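Local coordinates for NADPH-dependent aldehyde reductase YqhD (Escherichia coli, PDB 4QGS), which reduces a broad range of short-chain aldehydes to primary alcohols with NADPH, using one zinc ion per subunit, at residues D274-L284 with H292-L303; Y214-D225 with T310-Y318. One frame throughout, in Å; residues are numbered along the deposited sequence. Where two conformers were deposited one is given.

In the fold
Both contacts belong to the helical C-terminal half of this iron-containing alcohol dehydrogenase family member, and their centres lie about 19 Å apart. Contact 1 holds two of the four zinc ligands, His278 and His292; Asp205 and His209 of helix 196-211 supply the others. Contact 2 lies farther out, the side chain of its Tyr214 about 10 Å from that of His209. Along the chain, contact 1 is nested inside the loop that contact 2 closes, and helix 292-306 leads directly to helix 312-323. Lys311 joins the two: its NZ makes a salt bridge of 2.8 Å with Asp274 OD2, and its CE packs 3.7 Å from Leu303 CD2.

Contact 1 of 2, residues D274-L284 with H292-L303; sequences DWATHMLGHEL and HAQTLAIVLPAL. With ZN (zinc ion), chain B.
His278 and His292 meet at the zinc ion, each binding it through NE2 at 2.1 Å, with their ring planes turned 59° apart. With CG opposite its backbone N (chi1 178°), His292 carries its imidazole from the first turn of its helix to the metal. Leu296 packs against both rings: its CD2 sits over the centre of the His278 ring in a CH-pi contact, 3.8 Å from the centroid, while CD1 lies over a face of the His292 ring, offset toward its rim.

Behind the metal the helices close tightly, their axes 8.3 Å apart at an angle of 122°. With no CB on Gly281, Thr295 OG1 lies 3.4 Å from Gly281 CA, where a CB would collide with it; this hydroxyl donates to His292 O at 2.6 Å. Two compact beta-branched residues interlock as knobs: Thr277 among Leu296, Val299, Leu300 and Leu303, and Val299 among Thr277, Leu280, Gly281 and Leu284.

The metal side is looser. There exposed His282 meets His292 CE1 only rim to rim, and two waters bind the zinc. Glu212 accepts from His278 ND1, which probably helps to orient the imidazole and to strengthen NE2 as a donor; the water-occupied positions are consistent with a zinc that can admit a substrate oxygen.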
# COMPACT_ATOMS: atom_id res chain seq x y z
N ASP A 274 3.61 -9.13 11.01
CA ASP A 274 4.92 -9.62 10.59
C ASP A 274 5.70 -8.48 9.94
O ASP A 274 6.47 -7.79 10.60
CB ASP A 274 4.72 -10.82 9.65
CG ASP A 274 6.03 -11.47 9.21
OD1 ASP A 274 7.10 -10.89 9.44
OD2 ASP A 274 5.96 -12.56 8.62
N TRP A 275 5.48 -8.32 8.63
CA TRP A 275 6.07 -7.28 7.77
C TRP A 275 7.50 -7.58 7.37
O TRP A 275 8.12 -6.77 6.69
CB TRP A 275 5.98 -5.89 8.39
CG TRP A 275 4.54 -5.51 8.59
CD1 TRP A 275 3.88 -5.41 9.79
CD2 TRP A 275 3.57 -5.26 7.57
NE1 TRP A 275 2.56 -5.08 9.57
CE2 TRP A 275 2.35 -4.99 8.21
CE3 TRP A 275 3.62 -5.22 6.17
CZ2 TRP A 275 1.19 -4.69 7.51
CZ3 TRP A 275 2.47 -4.93 5.47
CH2 TRP A 275 1.27 -4.66 6.15
N ALA A 276 8.02 -8.74 7.77
CA ALA A 276 9.39 -9.10 7.38
C ALA A 276 9.50 -9.30 5.87
O ALA A 276 10.53 -8.98 5.27
CB ALA A 276 9.85 -10.35 8.10
N THR A 277 8.44 -9.83 5.25
CA THR A 277 8.43 -9.99 3.79
C THR A 277 8.58 -8.62 3.11
O THR A 277 9.38 -8.46 2.17
CB THR A 277 7.16 -10.70 3.30
OG1 THR A 277 7.18 -12.07 3.74
CG2 THR A 277 7.05 -10.67 1.75
N HIS A 278 7.83 -7.63 3.59
CA HIS A 278 7.99 -6.26 3.11
C HIS A 278 9.40 -5.70 3.34
O HIS A 278 9.97 -5.10 2.44
CB HIS A 278 6.94 -5.33 3.76
CG HIS A 278 5.70 -5.15 2.92
ND1 HIS A 278 4.75 -6.14 2.78
CD2 HIS A 278 5.29 -4.12 2.13
CE1 HIS A 278 3.80 -5.72 1.95
NE2 HIS A 278 4.10 -4.50 1.55
N MET A 279 9.97 -5.90 4.54
CA MET A 279 11.28 -5.33 4.83
C MET A 279 12.37 -5.95 3.95
O MET A 279 13.24 -5.22 3.43
CB MET A 279 11.62 -5.50 6.31
CG MET A 279 10.67 -4.74 7.24
SD MET A 279 10.56 -2.98 6.89
CE MET A 279 9.02 -2.89 6.00
N LEU A 280 12.31 -7.27 3.76
CA LEU A 280 13.28 -7.96 2.89
C LEU A 280 13.07 -7.56 1.44
O LEU A 280 14.02 -7.32 0.70
CB LEU A 280 13.15 -9.48 3.03
CG LEU A 280 13.64 -10.12 4.34
CD1 LEU A 280 13.60 -11.64 4.24
CD2 LEU A 280 15.03 -9.66 4.65
N GLY A 281 11.80 -7.49 1.04
CA GLY A 281 11.47 -7.08 -0.31
C GLY A 281 11.95 -5.69 -0.65
O GLY A 281 12.39 -5.43 -1.78
N HIS A 282 11.88 -4.78 0.32
CA HIS A 282 12.26 -3.38 0.11
C HIS A 282 13.72 -3.24 -0.34
O HIS A 282 14.04 -2.37 -1.13
CB HIS A 282 12.02 -2.55 1.37
CG HIS A 282 10.59 -2.20 1.63
ND1 HIS A 282 10.18 -1.55 2.77
CD2 HIS A 282 9.47 -2.40 0.89
CE1 HIS A 282 8.87 -1.37 2.73
NE2 HIS A 282 8.41 -1.88 1.60
N GLU A 283 14.60 -4.09 0.19
CA GLU A 283 16.01 -4.05 -0.21
C GLU A 283 16.21 -4.50 -1.66
O GLU A 283 17.12 -4.02 -2.33
CB GLU A 283 16.87 -4.89 0.73
CG GLU A 283 16.78 -4.50 2.20
CD GLU A 283 17.19 -3.07 2.51
OE1 GLU A 283 17.76 -2.37 1.65
OE2 GLU A 283 16.95 -2.64 3.65
N LEU A 284 15.36 -5.41 -2.15
CA LEU A 284 15.42 -5.83 -3.55
C LEU A 284 15.01 -4.68 -4.49
O LEU A 284 15.59 -4.51 -5.56
CB LEU A 284 14.53 -7.06 -3.81
CG LEU A 284 15.01 -8.33 -3.07
CD1 LEU A 284 13.99 -9.46 -3.23
CD2 LEU A 284 16.38 -8.79 -3.62
N HIS A 292 7.69 -3.21 -6.38
CA HIS A 292 7.34 -3.58 -5.00
C HIS A 292 6.73 -4.98 -4.92
O HIS A 292 7.23 -5.84 -4.18
CB HIS A 292 6.36 -2.55 -4.42
CG HIS A 292 5.88 -2.85 -3.03
ND1 HIS A 292 6.74 -3.10 -1.98
CD2 HIS A 292 4.63 -2.92 -2.52
CE1 HIS A 292 6.03 -3.32 -0.88
NE2 HIS A 292 4.75 -3.21 -1.18
N ALA A 293 5.69 -5.22 -5.70
CA ALA A 293 4.97 -6.49 -5.62
C ALA A 293 5.81 -7.68 -6.07
O ALA A 293 5.63 -8.79 -5.57
CB ALA A 293 3.68 -6.43 -6.42
N GLN A 294 6.71 -7.46 -7.04
CA GLN A 294 7.60 -8.54 -7.47
C GLN A 294 8.49 -8.98 -6.32
O GLN A 294 8.71 -10.17 -6.12
CB GLN A 294 8.47 -8.08 -8.67
CG GLN A 294 7.66 -7.81 -9.92
CD GLN A 294 8.47 -7.11 -11.01
OE1 GLN A 294 9.52 -6.52 -10.74
NE2 GLN A 294 7.98 -7.17 -12.24
N THR A 295 8.98 -8.02 -5.54
CA THR A 295 9.85 -8.40 -4.42
C THR A 295 9.08 -9.20 -3.37
O THR A 295 9.64 -10.08 -2.72
CB THR A 295 10.50 -7.18 -3.76
OG1 THR A 295 9.52 -6.45 -3.00
CG2 THR A 295 11.15 -6.27 -4.82
N LEU A 296 7.79 -8.89 -3.21
CA LEU A 296 6.97 -9.63 -2.24
C LEU A 296 6.69 -11.05 -2.70
O LEU A 296 6.67 -11.99 -1.89
CB LEU A 296 5.64 -8.89 -1.98
CG LEU A 296 5.73 -7.42 -1.56
CD1 LEU A 296 4.32 -6.81 -1.38
CD2 LEU A 296 6.57 -7.23 -0.30
N ALA A 297 6.43 -11.21 -3.99
CA ALA A 297 6.13 -12.52 -4.55
C ALA A 297 7.35 -13.43 -4.45
O ALA A 297 7.22 -14.64 -4.26
CB ALA A 297 5.69 -12.40 -6.00
N ILE A 298 8.53 -12.84 -4.56
CA ILE A 298 9.76 -13.60 -4.39
C ILE A 298 9.97 -14.01 -2.92
O ILE A 298 10.19 -15.19 -2.62
CB ILE A 298 11.00 -12.79 -4.86
CG1 ILE A 298 10.97 -12.55 -6.37
CG2 ILE A 298 12.30 -13.50 -4.45
CD1 ILE A 298 11.87 -11.43 -6.80
N VAL A 299 9.89 -13.05 -2.02
CA VAL A 299 10.26 -13.31 -0.62
C VAL A 299 9.23 -14.15 0.14
O VAL A 299 9.61 -15.04 0.90
CB VAL A 299 10.51 -12.00 0.13
CG1 VAL A 299 10.71 -12.24 1.63
CG2 VAL A 299 11.75 -11.30 -0.48
N LEU A 300 7.94 -13.87 -0.05
CA LEU A 300 6.91 -14.51 0.79
C LEU A 300 7.02 -16.04 0.86
O LEU A 300 7.06 -16.59 1.97
CB LEU A 300 5.50 -14.13 0.32
CG LEU A 300 4.40 -14.62 1.28
CD1 LEU A 300 4.38 -13.80 2.55
CD2 LEU A 300 3.06 -14.55 0.58
N PRO A 301 7.02 -16.74 -0.29
CA PRO A 301 6.99 -18.20 -0.13
C PRO A 301 8.29 -18.73 0.48
O PRO A 301 8.23 -19.70 1.24
CB PRO A 301 6.78 -18.71 -1.55
CG PRO A 301 7.27 -17.59 -2.45
CD PRO A 301 6.97 -16.33 -1.71
N ALA A 302 9.43 -18.10 0.19
CA ALA A 302 10.67 -18.51 0.83
C ALA A 302 10.63 -18.25 2.33
O ALA A 302 11.09 -19.07 3.14
CB ALA A 302 11.87 -17.79 0.19
N LEU A 303 10.06 -17.11 2.72
CA LEU A 303 9.98 -16.75 4.13
C LEU A 303 9.06 -17.71 4.88
O LEU A 303 9.36 -18.13 6.01
CB LEU A 303 9.50 -15.30 4.29
CG LEU A 303 9.49 -14.78 5.74
CD1 LEU A 303 9.92 -13.31 5.83
CD2 LEU A 303 8.12 -14.98 6.37
ZN ZN B . 3.11 -3.23 0.12
O HOH W 1 3.82 -1.55 1.14
O HOH W 2 2.14 -1.54 -0.79

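Contact 2 of 2, residues Y214-D225 with T310-Y318; sequences YVTKPVDAKIQD and TKRAKLLQY
Lys314 reaches from its helix into the curled segment 214-225, and its successive atoms trace the fold of that loop. CB rests 3.6 Å from Thr216 N, CG passes beside the carbonyl carbon of Lys217, and CD runs along Pro218, whose ring slides past in the opposite direction. CE approaches Tyr214 O and Asp225 OD1. Bends at chi2, chi3 and chi4 (-54°, -68° and -73°) shorten the chain and bring NZ between these two oxygens. Lys314 NZ donates to Tyr214 O at 2.8 Å, in the carbonyl plane and on a lone pair. A salt bridge joins Lys314 NZ to Asp225 OD1 at 2.7 Å, the nitrogen approaching from above the carboxylate plane. Water 5 accepts from the same nitrogen and donates to Lys217 O. A long, flexible amine suits this place because it can satisfy three oxygens while its methylenes pack against the backbone.

Lys311, extended until its last torsion, donates NZ to Val215 O at 2.8 Å and also pairs with Asp274 and Glu381. Val215, at the centre of an inverse gamma turn, sets CG1 against Leu315 CD2 at 3.7 Å. The edge of the Tyr214 ring meets Tyr318, CE2 lying 4.0 Å from Tyr318 CD1; the Tyr214 hydroxyl hydrogen-bonds to Glu229, which also accepts from Gln317 NE2. Water 7 donates to both Asp225 OD2 and Gln317 OE1, extending the polar network. At the exposed margin, Pro218 CG and Ala313 CB meet at 3.7 Å, two small apolar groups that fit closely.

Overall, the loop before helix 222-244 packs on the first turns of helix 312-323, with lysine ammonium groups bonded to loop carbonyls, within the helical C-terminal domain of the iron-containing alcohol dehydrogenase family.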
# COMPACT_ATOMS: atom_id res chain seq x y z
N TYR A 214 -1.96 -11.80 9.13
CA TYR A 214 -2.83 -12.96 9.34
C TYR A 214 -2.04 -14.27 9.44
O TYR A 214 -2.32 -15.10 10.31
CB TYR A 214 -3.89 -13.04 8.22
CG TYR A 214 -4.59 -14.38 8.12
CD1 TYR A 214 -5.51 -14.79 9.10
CD2 TYR A 214 -4.35 -15.24 7.06
CE1 TYR A 214 -6.15 -16.01 9.00
CE2 TYR A 214 -4.98 -16.47 6.95
CZ TYR A 214 -5.88 -16.85 7.95
OH TYR A 214 -6.51 -18.06 7.85
N VAL A 215 -1.05 -14.47 8.58
CA VAL A 215 -0.29 -15.71 8.66
C VAL A 215 0.86 -15.47 9.64
O VAL A 215 2.01 -15.22 9.26
CB VAL A 215 0.22 -16.18 7.29
CG1 VAL A 215 0.91 -17.53 7.42
CG2 VAL A 215 -0.96 -16.28 6.34
N THR A 216 0.51 -15.53 10.92
CA THR A 216 1.41 -15.13 11.98
C THR A 216 1.33 -16.12 13.14
O THR A 216 1.94 -17.18 13.10
CB THR A 216 1.08 -13.70 12.48
OG1 THR A 216 -0.31 -13.64 12.84
CG2 THR A 216 1.35 -12.67 11.39
N LYS A 217 0.56 -15.76 14.17
CA LYS A 217 0.37 -16.60 15.35
C LYS A 217 -1.09 -16.59 15.76
O LYS A 217 -1.72 -15.54 15.71
CB LYS A 217 1.23 -16.11 16.53
CG LYS A 217 2.70 -16.42 16.42
CD LYS A 217 3.49 -15.77 17.56
CE LYS A 217 3.20 -14.28 17.66
NZ LYS A 217 4.01 -13.63 18.73
N PRO A 218 -1.62 -17.74 16.19
CA PRO A 218 -3.04 -17.76 16.59
C PRO A 218 -3.27 -17.04 17.91
O PRO A 218 -2.59 -17.32 18.90
CB PRO A 218 -3.34 -19.25 16.70
CG PRO A 218 -2.03 -19.88 17.07
CD PRO A 218 -0.99 -19.06 16.35
N VAL A 219 -4.20 -16.09 17.92
CA VAL A 219 -4.55 -15.38 19.14
C VAL A 219 -6.06 -15.38 19.35
O VAL A 219 -6.59 -14.61 20.13
CB VAL A 219 -4.04 -13.92 19.14
CG1 VAL A 219 -2.52 -13.88 19.12
CG2 VAL A 219 -4.62 -13.12 17.97
N ASP A 220 -6.75 -16.28 18.64
CA ASP A 220 -8.22 -16.42 18.70
C ASP A 220 -8.94 -15.09 18.45
O ASP A 220 -9.91 -14.75 19.14
CB ASP A 220 -8.67 -17.01 20.05
CG ASP A 220 -10.09 -17.55 20.01
OD1 ASP A 220 -10.62 -17.75 18.90
OD2 ASP A 220 -10.69 -17.78 21.10
N ALA A 221 -8.45 -14.33 17.48
CA ALA A 221 -9.13 -13.14 17.00
C ALA A 221 -9.99 -13.54 15.81
O ALA A 221 -9.57 -13.41 14.66
CB ALA A 221 -8.13 -12.07 16.62
N LYS A 222 -11.18 -14.07 16.08
CA LYS A 222 -11.97 -14.73 15.04
C LYS A 222 -12.44 -13.80 13.93
O LYS A 222 -12.42 -14.18 12.76
CB LYS A 222 -13.20 -15.43 15.65
CG LYS A 222 -12.85 -16.67 16.48
CD LYS A 222 -14.12 -17.47 16.83
CE LYS A 222 -13.80 -18.78 17.53
NZ LYS A 222 -13.12 -18.61 18.84
N ILE A 223 -12.87 -12.59 14.29
CA ILE A 223 -13.36 -11.66 13.26
C ILE A 223 -12.21 -11.25 12.35
O ILE A 223 -12.33 -11.27 11.10
CB ILE A 223 -14.01 -10.41 13.89
CG1 ILE A 223 -15.36 -10.78 14.52
CG2 ILE A 223 -14.17 -9.29 12.86
CD1 ILE A 223 -16.40 -11.20 13.50
N GLN A 224 -11.08 -10.90 12.96
CA GLN A 224 -9.89 -10.53 12.19
C GLN A 224 -9.45 -11.64 11.25
O GLN A 224 -9.12 -11.37 10.08
CB GLN A 224 -8.73 -10.15 13.14
CG GLN A 224 -8.97 -8.87 13.92
CD GLN A 224 -9.62 -9.11 15.29
OE1 GLN A 224 -10.48 -9.98 15.45
NE2 GLN A 224 -9.18 -8.35 16.29
N ASP A 225 -9.45 -12.87 11.74
CA ASP A 225 -9.13 -14.03 10.91
C ASP A 225 -10.13 -14.22 9.78
O ASP A 225 -9.74 -14.40 8.62
CB ASP A 225 -9.06 -15.32 11.74
CG ASP A 225 -7.78 -15.43 12.56
OD1 ASP A 225 -6.77 -14.75 12.24
OD2 ASP A 225 -7.78 -16.23 13.53
N THR A 310 7.22 -21.31 13.55
CA THR A 310 6.49 -20.33 14.34
C THR A 310 5.15 -19.99 13.69
O THR A 310 4.21 -19.61 14.39
CB THR A 310 7.28 -19.03 14.52
OG1 THR A 310 7.56 -18.45 13.24
CG2 THR A 310 8.59 -19.28 15.25
N LYS A 311 5.06 -20.13 12.37
CA LYS A 311 3.82 -19.80 11.67
C LYS A 311 2.93 -21.02 11.44
O LYS A 311 1.95 -20.95 10.71
CB LYS A 311 4.12 -19.15 10.31
CG LYS A 311 4.76 -17.78 10.41
CD LYS A 311 5.00 -17.22 8.99
CE LYS A 311 5.66 -15.86 9.04
NZ LYS A 311 4.79 -14.82 9.68
N ARG A 312 3.28 -22.13 12.07
CA ARG A 312 2.66 -23.40 11.73
C ARG A 312 1.13 -23.38 11.83
O ARG A 312 0.45 -23.75 10.88
CB ARG A 312 3.24 -24.51 12.61
CG ARG A 312 2.46 -25.79 12.60
CD ARG A 312 2.89 -26.63 13.79
NE ARG A 312 2.85 -28.06 13.51
CZ ARG A 312 1.80 -28.84 13.74
NH1 ARG A 312 0.68 -28.34 14.25
NH2 ARG A 312 1.87 -30.13 13.44
N ALA A 313 0.58 -22.95 12.96
CA ALA A 313 -0.86 -22.96 13.16
C ALA A 313 -1.60 -22.11 12.13
O ALA A 313 -2.60 -22.55 11.57
CB ALA A 313 -1.21 -22.50 14.57
N LYS A 314 -1.11 -20.90 11.88
CA LYS A 314 -1.81 -20.03 10.93
C LYS A 314 -1.56 -20.46 9.49
O LYS A 314 -2.41 -20.23 8.64
CB LYS A 314 -1.42 -18.56 11.14
CG LYS A 314 -1.86 -17.97 12.51
CD LYS A 314 -3.36 -18.14 12.81
CE LYS A 314 -4.27 -17.30 11.88
NZ LYS A 314 -4.25 -15.84 12.20
N LEU A 315 -0.43 -21.09 9.20
CA LEU A 315 -0.25 -21.66 7.86
C LEU A 315 -1.26 -22.78 7.60
O LEU A 315 -1.81 -22.89 6.51
CB LEU A 315 1.18 -22.19 7.68
CG LEU A 315 2.20 -21.10 7.36
CD1 LEU A 315 3.62 -21.61 7.64
CD2 LEU A 315 2.04 -20.68 5.89
N LEU A 316 -1.54 -23.60 8.61
CA LEU A 316 -2.52 -24.66 8.45
C LEU A 316 -3.94 -24.10 8.36
O LEU A 316 -4.79 -24.62 7.63
CB LEU A 316 -2.43 -25.65 9.63
CG LEU A 316 -1.15 -26.48 9.64
CD1 LEU A 316 -1.01 -27.19 10.99
CD2 LEU A 316 -1.16 -27.49 8.52
N GLN A 317 -4.21 -23.04 9.12
CA GLN A 317 -5.52 -22.40 9.06
C GLN A 317 -5.73 -21.77 7.69
O GLN A 317 -6.79 -21.89 7.08
CB GLN A 317 -5.69 -21.35 10.17
CG GLN A 317 -7.09 -20.72 10.20
CD GLN A 317 -7.35 -19.89 11.45
OE1 GLN A 317 -6.72 -20.10 12.49
NE2 GLN A 317 -8.27 -18.94 11.36
N TYR A 318 -4.69 -21.10 7.20
CA TYR A 318 -4.69 -20.50 5.87
C TYR A 318 -4.94 -21.56 4.81
O TYR A 318 -5.76 -21.37 3.91
CB TYR A 318 -3.36 -19.77 5.67
CG TYR A 318 -2.99 -19.34 4.26
CD1 TYR A 318 -3.58 -18.23 3.68
CD2 TYR A 318 -2.00 -20.01 3.55
CE1 TYR A 318 -3.22 -17.80 2.40
CE2 TYR A 318 -1.62 -19.59 2.26
CZ TYR A 318 -2.24 -18.49 1.69
OH TYR A 318 -1.89 -18.07 0.43
O HOH W 3 0.97 -19.75 13.67
O HOH W 4 4.82 -16.82 14.10
O HOH W 5 -3.60 -14.23 14.52
O HOH W 6 -9.80 -17.83 14.10
O HOH W 7 -6.18 -18.34 14.44